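Local coordinates for putative exported protein (Bordetella pertussis Tohama I, PDB 2PFY) that binds pyroglutamic acid as an extracytoplasmic solute receptor, probably delivering it to a tripartite ATP-independent periplasmic (TRAP) transporter, at residues A[124-129]-A[194-199]; A[131-136]-A[266-271]. All blocks are in the same frame, centred on the assembly; numbering follows the deposited sequence.

Contact 1: A[124-129]-A[194-199]; sequences GIYTKK and DYVKYY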
loop_
_atom_site.group_PDB
_atom_site.type_symbol
_atom_site.label_atom_id
_atom_site.label_comp_id
_atom_site.label_asym_id
_atom_site.label_seq_id
_atom_site.Cartn_x
_atom_site.Cartn_y
_atom_site.Cartn_z
ATOM N N GLY A 124 -0.929 11.554 2.910
ATOM C CA GLY A 124 -0.980 12.838 3.671
ATOM C C GLY A 124 -0.847 12.578 5.168
ATOM O O GLY A 124 -0.659 11.422 5.613
ATOM N N ILE A 125 -0.930 13.652 5.944
ATOM C CA ILE A 125 -0.796 13.601 7.404
ATOM C C ILE A 125 -2.108 14.026 8.032
ATOM O O ILE A 125 -2.677 15.022 7.619
ATOM C CB ILE A 125 0.370 14.528 7.885
ATOM C CG1 ILE A 125 1.689 13.963 7.352
ATOM C CG2 ILE A 125 0.404 14.625 9.462
ATOM C CD1 ILE A 125 2.909 14.907 7.370
ATOM N N TYR A 126 -2.602 13.239 8.995
ATOM C CA TYR A 126 -3.841 13.559 9.699
ATOM C C TYR A 126 -3.517 13.856 11.147
ATOM O O TYR A 126 -2.794 13.097 11.788
ATOM C CB TYR A 126 -4.826 12.378 9.710
ATOM C CG TYR A 126 -5.373 11.933 8.360
ATOM C CD1 TYR A 126 -6.710 12.163 8.028
ATOM C CD2 TYR A 126 -4.573 11.238 7.447
ATOM C CE1 TYR A 126 -7.261 11.699 6.818
ATOM C CE2 TYR A 126 -5.099 10.795 6.204
ATOM C CZ TYR A 126 -6.444 11.024 5.906
ATOM O OH TYR A 126 -6.962 10.587 4.700
ATOM N N THR A 127 -4.082 14.924 11.679
ATOM C CA THR A 127 -3.739 15.336 13.046
ATOM C C THR A 127 -4.976 15.864 13.762
ATOM O O THR A 127 -6.013 16.131 13.122
ATOM C CB THR A 127 -2.645 16.465 13.056
ATOM O OG1 THR A 127 -3.185 17.658 12.484
ATOM C CG2 THR A 127 -1.429 16.059 12.250
ATOM N N LYS A 128 -4.862 16.012 15.084
ATOM C CA LYS A 128 -5.952 16.550 15.891
ATOM C C LYS A 128 -5.774 18.031 16.177
ATOM O O LYS A 128 -6.721 18.662 16.640
ATOM C CB LYS A 128 -6.117 15.786 17.201
ATOM C CG LYS A 128 -6.433 14.323 17.002
ATOM C CD LYS A 128 -6.079 13.537 18.225
ATOM C CE LYS A 128 -7.297 13.200 19.000
ATOM N NZ LYS A 128 -6.862 12.344 20.136
ATOM N N LYS A 129 -4.576 18.556 15.874
ATOM C CA LYS A 129 -4.216 19.968 16.098
ATOM C C LYS A 129 -3.462 20.465 14.886
ATOM O O LYS A 129 -2.891 19.666 14.171
ATOM C CB LYS A 129 -3.294 20.117 17.330
ATOM C CG LYS A 129 -4.006 19.958 18.655
ATOM C CD LYS A 129 -3.440 20.922 19.735
ATOM C CE LYS A 129 -3.965 22.368 19.529
ATOM N NZ LYS A 129 -3.634 23.248 20.671
ATOM N N ASP A 194 -14.341 11.632 11.848
ATOM C CA ASP A 194 -14.905 11.384 13.196
ATOM C C ASP A 194 -13.843 11.411 14.297
ATOM O O ASP A 194 -14.177 11.524 15.479
ATOM C CB ASP A 194 -15.652 10.049 13.265
ATOM C CG ASP A 194 -16.965 10.065 12.503
ATOM O OD1 ASP A 194 -17.528 11.138 12.271
ATOM O OD2 ASP A 194 -17.461 8.991 12.150
ATOM N N TYR A 195 -12.569 11.318 13.925
ATOM C CA TYR A 195 -11.525 11.189 14.929
ATOM C C TYR A 195 -10.290 12.058 14.775
ATOM O O TYR A 195 -9.506 12.200 15.733
ATOM C CB TYR A 195 -11.191 9.691 15.185
ATOM C CG TYR A 195 -10.760 8.889 13.976
ATOM C CD1 TYR A 195 -9.467 9.008 13.470
ATOM C CD2 TYR A 195 -11.649 8.000 13.326
ATOM C CE1 TYR A 195 -9.038 8.254 12.359
ATOM C CE2 TYR A 195 -11.217 7.220 12.222
ATOM C CZ TYR A 195 -9.911 7.353 11.754
ATOM O OH TYR A 195 -9.475 6.641 10.644
ATOM N N VAL A 196 -10.106 12.660 13.596
ATOM C CA VAL A 196 -9.061 13.660 13.390
ATOM C C VAL A 196 -9.669 14.898 12.756
ATOM O O VAL A 196 -10.798 14.837 12.261
ATOM C CB VAL A 196 -7.887 13.172 12.493
ATOM C CG1 VAL A 196 -6.794 12.562 13.353
ATOM C CG2 VAL A 196 -8.386 12.216 11.334
ATOM N N LYS A 197 -8.932 16.013 12.766
ATOM C CA LYS A 197 -9.474 17.279 12.261
ATOM C C LYS A 197 -8.745 17.914 11.092
ATOM O O LYS A 197 -9.356 18.639 10.308
ATOM C CB LYS A 197 -9.573 18.312 13.397
ATOM C CG LYS A 197 -10.938 18.335 14.060
ATOM C CD LYS A 197 -11.209 17.035 14.845
ATOM C CE LYS A 197 -12.659 16.533 14.621
ATOM N NZ LYS A 197 -12.871 15.096 14.991
ATOM N N TYR A 198 -7.440 17.706 11.006
ATOM C CA TYR A 198 -6.617 18.338 9.955
ATOM C C TYR A 198 -6.024 17.293 9.035
ATOM O O TYR A 198 -5.500 16.306 9.513
ATOM C CB TYR A 198 -5.463 19.145 10.589
ATOM C CG TYR A 198 -6.002 20.259 11.443
ATOM C CD1 TYR A 198 -6.234 21.528 10.908
ATOM C CD2 TYR A 198 -6.354 20.029 12.765
ATOM C CE1 TYR A 198 -6.777 22.549 11.696
ATOM C CE2 TYR A 198 -6.892 21.062 13.568
ATOM C CZ TYR A 198 -7.102 22.303 13.024
ATOM O OH TYR A 198 -7.634 23.312 13.841
ATOM N N TYR A 199 -6.090 17.535 7.729
ATOM C CA TYR A 199 -5.412 16.687 6.744
ATOM C C TYR A 199 -4.464 17.571 5.955
ATOM O O TYR A 199 -4.871 18.633 5.469
ATOM C CB TYR A 199 -6.453 16.011 5.811
ATOM C CG TYR A 199 -5.815 15.326 4.638
ATOM C CD1 TYR A 199 -5.230 14.063 4.789
ATOM C CD2 TYR A 199 -5.768 15.939 3.371
ATOM C CE1 TYR A 199 -4.631 13.418 3.709
ATOM C CE2 TYR A 199 -5.141 15.302 2.293
ATOM C CZ TYR A 199 -4.587 14.034 2.482
ATOM O OH TYR A 199 -3.957 13.391 1.434
#
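Gly124 lies against the phenol of Tyr199, its CA 3.7 Å from Tyr199 CE1, where the missing side chain leaves space for the ring. Ile125 turns its side chain away from 194-199, but its carbonyl oxygen receives a CA-H···O contact from Tyr199. Tyr126 and Tyr199 form an antiparallel non-hydrogen-bonded pair, and their rings make an edge-to-face stack with planes at 61°. Tyr199 CD1, 3.5 Å from Tyr126 CZ, sits over one face of the Tyr126 ring toward its rim. Tyr199 reaches it because its CG is anti to the backbone N (chi1 170°), whereas the Tyr126 CG lies beside its own N. Val196 CG2 packs on Tyr126 CD1 at 3.7 Å. Next comes the hydrogen-bonded pair: Thr127 N donates to Tyr198 O at 2.9 Å. Thr127 O accepts in return from both Tyr198 N (3.0 Å, 172° at the hydrogen) and Lys197 N, from opposite faces of its plane; two residues thus stand opposite one, a classic beta bulge. Thr127 OG1 donates to Lys129 O at 2.6 Å, tying down the turn that follows the strand, and also touches Tyr198 CB. The Lys128 side chain runs at about a right angle to Val196, and the backbone of Lys129 rests by Tyr198 CD2. Sharing one carbonyl oxygen between two N-H groups would strengthen its polarisation and hold the bulge in place, while the bond of Tyr126 OH to Ser183 O ties the stack to a residue of the pyroglutamate pocket.

Contact 2: A[131-136]-A[266-271]; sequences VAALAD and PPQLAK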
loop_
_atom_site.group_PDB
_atom_site.type_symbol
_atom_site.label_atom_id
_atom_site.label_comp_id
_atom_site.label_asym_id
_atom_site.label_seq_id
_atom_site.Cartn_x
_atom_site.Cartn_y
_atom_site.Cartn_z
ATOM N N VAL A 131 -0.527 21.568 12.525
ATOM C CA VAL A 131 0.884 21.228 12.442
ATOM C C VAL A 131 1.516 22.040 11.308
ATOM O O VAL A 131 0.963 22.110 10.216
ATOM C CB VAL A 131 1.087 19.700 12.213
ATOM C CG1 VAL A 131 2.552 19.375 11.905
ATOM C CG2 VAL A 131 0.617 18.903 13.435
ATOM N N ALA A 132 2.676 22.659 11.576
ATOM C CA ALA A 132 3.405 23.440 10.573
ATOM C C ALA A 132 4.892 23.032 10.420
ATOM O O ALA A 132 5.565 23.489 9.507
ATOM C CB ALA A 132 3.291 24.963 10.873
ATOM N N ALA A 133 5.388 22.193 11.329
ATOM C CA ALA A 133 6.775 21.706 11.324
ATOM C C ALA A 133 6.875 20.434 12.170
ATOM O O ALA A 133 6.010 20.181 12.978
ATOM C CB ALA A 133 7.733 22.799 11.887
ATOM N N LEU A 134 7.946 19.657 11.994
ATOM C CA LEU A 134 8.154 18.418 12.788
ATOM C C LEU A 134 8.046 18.579 14.298
ATOM O O LEU A 134 7.538 17.678 14.991
ATOM C CB LEU A 134 9.458 17.706 12.405
ATOM C CG LEU A 134 9.446 16.984 11.047
ATOM C CD1 LEU A 134 10.796 16.356 10.738
ATOM C CD2 LEU A 134 8.304 15.942 10.944
ATOM N N ALA A 135 8.468 19.746 14.812
ATOM C CA ALA A 135 8.385 20.057 16.238
ATOM C C ALA A 135 6.988 19.833 16.819
ATOM O O ALA A 135 6.845 19.444 17.978
ATOM C CB ALA A 135 8.865 21.525 16.520
ATOM N N ASP A 136 5.963 20.091 16.007
ATOM C CA ASP A 136 4.570 19.921 16.420
ATOM C C ASP A 136 4.241 18.439 16.712
ATOM O O ASP A 136 3.334 18.126 17.512
ATOM C CB ASP A 136 3.625 20.559 15.364
ATOM C CG ASP A 136 3.717 22.070 15.357
ATOM O OD1 ASP A 136 3.924 22.638 16.465
ATOM O OD2 ASP A 136 3.595 22.698 14.274
ATOM N N PRO A 266 2.626 22.321 4.589
ATOM C CA PRO A 266 3.334 23.543 5.056
ATOM C C PRO A 266 4.842 23.541 4.692
ATOM O O PRO A 266 5.467 22.470 4.653
ATOM C CB PRO A 266 3.144 23.500 6.579
ATOM C CG PRO A 266 2.036 22.558 6.839
ATOM C CD PRO A 266 2.100 21.531 5.723
ATOM N N PRO A 267 5.427 24.731 4.405
ATOM C CA PRO A 267 6.790 24.735 3.844
ATOM C C PRO A 267 7.893 24.211 4.754
ATOM O O PRO A 267 8.821 23.585 4.259
ATOM C CB PRO A 267 7.025 26.194 3.475
ATOM C CG PRO A 267 6.107 26.974 4.414
ATOM C CD PRO A 267 4.878 26.097 4.536
ATOM N N GLN A 268 7.800 24.441 6.063
ATOM C CA GLN A 268 8.808 23.880 6.965
ATOM C C GLN A 268 8.677 22.353 7.009
ATOM O O GLN A 268 9.658 21.646 6.868
ATOM C CB GLN A 268 8.682 24.484 8.365
ATOM C CG GLN A 268 9.740 23.984 9.362
ATOM C CD GLN A 268 11.140 24.484 9.063
ATOM O OE1 GLN A 268 11.332 25.444 8.316
ATOM N NE2 GLN A 268 12.124 23.837 9.658
ATOM N N LEU A 269 7.453 21.848 7.173
ATOM C CA LEU A 269 7.228 20.407 7.077
ATOM C C LEU A 269 7.748 19.882 5.720
ATOM O O LEU A 269 8.440 18.866 5.671
ATOM C CB LEU A 269 5.741 20.062 7.304
ATOM C CG LEU A 269 5.464 18.592 7.660
ATOM C CD1 LEU A 269 6.152 18.174 8.973
ATOM C CD2 LEU A 269 3.962 18.320 7.726
ATOM N N ALA A 270 7.462 20.594 4.635
ATOM C CA ALA A 270 7.931 20.142 3.307
ATOM C C ALA A 270 9.443 19.982 3.350
ATOM O O ALA A 270 9.965 18.926 2.993
ATOM C CB ALA A 270 7.523 21.114 2.182
ATOM N N LYS A 271 10.133 21.024 3.829
ATOM C CA LYS A 271 11.595 20.983 3.956
ATOM C C LYS A 271 12.081 19.795 4.790
ATOM O O LYS A 271 12.995 19.094 4.394
ATOM C CB LYS A 271 12.126 22.306 4.565
ATOM C CG LYS A 271 12.799 23.219 3.573
ATOM C CD LYS A 271 13.213 24.567 4.228
ATOM C CE LYS A 271 14.662 24.589 4.753
ATOM N NZ LYS A 271 14.852 23.840 6.027
HETATM O O HOH W 1 5.570 25.528 8.107
#
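Ala132 O is the polar link to 266-271, met by two N-H groups of the first helical turn, one directly and one through water. Leu269 N reaches it in a weak, bent bond of 3.4 Å, with 136° at the hydrogen. A water bridges the same oxygen to Gln268 N. Within 131-136, Asp136 OD2 takes Ala132 N at 2.9 Å through its anti lone pair, and Ala133 N more weakly, so the carboxylate closes the loop behind that carbonyl.

The remaining contacts are van der Waals packing. Pro266, the N-cap residue, lays ring atom CG near Val131 O and CB near Ala132 O. Two pairs are apolar. Ala133 CB presses on Gln268 CG at 3.4 Å; with CG anti to the backbone N (chi1 -178°) and a bend at chi2, the Gln268 amide leads off to Glu272, which also accepts from Leu134 N. Leu134 and Leu269 meet at about a right angle, Leu134 CD2 against Leu269 CD1 at 3.7 Å, with Ile276 extending this patch.

The arrangement is that of a helix N-terminus whose N-H groups, having no preceding turn to bond, are met by a loop carbonyl and a water; it joins loop 131-136 to helix 267-287.

In the fold
Contacts 1 and 2 have centres 15 Å apart, on the same side of the chain's centre, and touch through Ile125 CD1 and Leu269 CD2 at 3.6 Å. Their segments alternate along the chain: 124-129, 131-136, 194-199, 266-271. Contact 1 pairs the two inner strands of the four-stranded mixed sheet, ordered 180-182, 124-127, 198-201, 261-264. Contact 2 packs the loop leaving strand 124-127 on the helix entered from edge strand 261-264. Tyr200 bridges them, its backbone bonded to Ile125 and its OH to Val131 N. Together they join distant parts of the sequence around this sheet, whose other edge leads to the pocket residues Thr182 and Ser183.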